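PDB 1VE2: uroporphyrin-III C-methyltransferase from Thermus thermophilus, which probably transfers methyl groups from S-adenosyl-L-methionine to carbon atoms of uroporphyrinogen III on the branch of tetrapyrrole biosynthesis that leads to precorrin-2. Local coordinates for residues A66-L71 / G96-A101. Sequence-based numbering, arbitrary orientation.
Sequences AITARL and GEEALA
With chi1 at -65°, Thr68 splits its two branches between two partners: CG2, trans to the backbone N, meets Ala101, while OG1, swung beside that N, faces the stem of Glu98. The methyl contact is tight, Thr68 CG2 lying 3.5 Å from Ala101 CB, and no hydrogen bond joins the two segments. Thr68 OG1 is 3.9 Å from Glu98 CG and takes its hydrogen bond from Gln64, one turn earlier on its own helix. Glu98 illustrates how a buried carboxylate is paid for by polar partners while its flank rests against hydrocarbon. Its chain runs out extended beyond CG and carries OE2 to 3.7 Å from Ile67 CG2; Leu71 CD1 lies farther from the same OE2, at 4.4 Å. The charge is answered from the sheet: Lys85 forms a salt bridge with OE1, and Arg83 another with OE2, which also accepts a hydrogen bond from Gln64. These partners should fix the carboxylate's rotation and probably favour its ionised form. The axes of segments 66-71 and 96-101 approach to 10.3 Å and cross at -37°. Helices 64-76 and 95-105 flank strand 80-85 in sequence and pack side by side over one face of the parallel sheet, as in the α/β N-terminal domain of tetrapyrrole methylases.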
loop_
_atom_site.group_PDB
_atom_site.type_symbol
_atom_site.label_atom_id
_atom_site.label_comp_id
_atom_site.label_asym_id
_atom_site.label_seq_id
_atom_site.Cartn_x
_atom_site.Cartn_y
_atom_site.Cartn_z
ATOM N N ALA A 66 20.557 12.914 -12.344
ATOM C CA ALA A 66 21.356 13.601 -11.335
ATOM C C ALA A 66 21.180 12.960 -9.960
ATOM O O ALA A 66 22.148 12.763 -9.217
ATOM C CB ALA A 66 20.963 15.073 -11.279
ATOM N N ILE A 67 19.937 12.644 -9.626
ATOM C CA ILE A 67 19.632 12.029 -8.344
ATOM C C ILE A 67 20.349 10.687 -8.248
ATOM O O ILE A 67 21.103 10.437 -7.312
ATOM C CB ILE A 67 18.111 11.818 -8.186
ATOM C CG1 ILE A 67 17.395 13.176 -8.187
ATOM C CG2 ILE A 67 17.815 11.058 -6.887
ATOM C CD1 ILE A 67 15.877 13.070 -8.191
ATOM N N THR A 68 20.128 9.827 -9.232
ATOM C CA THR A 68 20.764 8.514 -9.224
ATOM C C THR A 68 22.292 8.578 -9.163
ATOM O O THR A 68 22.920 7.875 -8.371
ATOM C CB THR A 68 20.326 7.701 -10.453
ATOM O OG1 THR A 68 18.920 7.440 -10.355
ATOM C CG2 THR A 68 21.093 6.381 -10.536
ATOM N N ALA A 69 22.897 9.425 -9.986
ATOM C CA ALA A 69 24.349 9.530 -9.986
ATOM C C ALA A 69 24.863 9.968 -8.619
ATOM O O ALA A 69 25.875 9.463 -8.135
ATOM C CB ALA A 69 24.812 10.522 -11.063
ATOM N N ARG A 70 24.157 10.901 -7.990
ATOM C CA ARG A 70 24.585 11.396 -6.689
ATOM C C ARG A 70 24.511 10.310 -5.615
ATOM O O ARG A 70 25.407 10.203 -4.779
ATOM C CB ARG A 70 23.751 12.616 -6.286
ATOM C CG ARG A 70 24.230 13.299 -5.008
ATOM C CD ARG A 70 25.736 13.541 -5.018
ATOM N NE ARG A 70 26.174 14.333 -3.867
ATOM C CZ ARG A 70 27.440 14.447 -3.470
ATOM N NH1 ARG A 70 28.406 13.816 -4.127
ATOM N NH2 ARG A 70 27.742 15.200 -2.419
ATOM N N LEU A 71 23.453 9.501 -5.641
ATOM C CA LEU A 71 23.308 8.418 -4.664
ATOM C C LEU A 71 24.502 7.468 -4.800
ATOM O O LEU A 71 25.126 7.078 -3.809
ATOM C CB LEU A 71 21.996 7.652 -4.910
ATOM C CG LEU A 71 20.691 8.421 -4.650
ATOM C CD1 LEU A 71 19.492 7.589 -5.103
ATOM C CD2 LEU A 71 20.580 8.765 -3.174
ATOM N N GLY A 96 11.890 1.988 -9.012
ATOM C CA GLY A 96 12.420 0.783 -9.619
ATOM C C GLY A 96 13.652 1.081 -10.451
ATOM O O GLY A 96 14.573 0.272 -10.527
ATOM N N GLU A 97 13.681 2.243 -11.093
ATOM C CA GLU A 97 14.848 2.587 -11.889
ATOM C C GLU A 97 16.045 2.880 -10.984
ATOM O O GLU A 97 17.187 2.564 -11.333
ATOM C CB GLU A 97 14.548 3.794 -12.774
ATOM C CG GLU A 97 13.562 3.497 -13.876
ATOM C CD GLU A 97 13.358 4.697 -14.758
ATOM O OE1 GLU A 97 12.197 5.078 -14.977
ATOM O OE2 GLU A 97 14.368 5.262 -15.220
ATOM N N GLU A 98 15.789 3.480 -9.822
ATOM C CA GLU A 98 16.865 3.780 -8.888
ATOM C C GLU A 98 17.443 2.473 -8.367
ATOM O O GLU A 98 18.661 2.307 -8.315
ATOM C CB GLU A 98 16.352 4.644 -7.729
ATOM C CG GLU A 98 15.942 6.049 -8.172
ATOM C CD GLU A 98 15.290 6.867 -7.065
ATOM O OE1 GLU A 98 14.527 6.288 -6.251
ATOM O OE2 GLU A 98 15.523 8.098 -7.020
ATOM N N ALA A 99 16.567 1.542 -7.995
ATOM C CA ALA A 99 17.017 0.238 -7.502
ATOM C C ALA A 99 17.861 -0.471 -8.560
ATOM O O ALA A 99 18.919 -1.008 -8.253
ATOM C CB ALA A 99 15.819 -0.631 -7.140
ATOM N N LEU A 100 17.379 -0.499 -9.801
ATOM C CA LEU A 100 18.125 -1.149 -10.881
ATOM C C LEU A 100 19.499 -0.519 -11.070
ATOM O O LEU A 100 20.499 -1.218 -11.244
ATOM C CB LEU A 100 17.365 -1.048 -12.205
ATOM C CG LEU A 100 16.446 -2.190 -12.604
ATOM C CD1 LEU A 100 15.798 -1.844 -13.947
ATOM C CD2 LEU A 100 17.254 -3.496 -12.712
ATOM N N ALA A 101 19.543 0.810 -11.052
ATOM C CA ALA A 101 20.806 1.513 -11.229
ATOM C C ALA A 101 21.796 1.170 -10.124
ATOM O O ALA A 101 22.986 0.980 -10.384
ATOM C CB ALA A 101 20.566 3.022 -11.278
#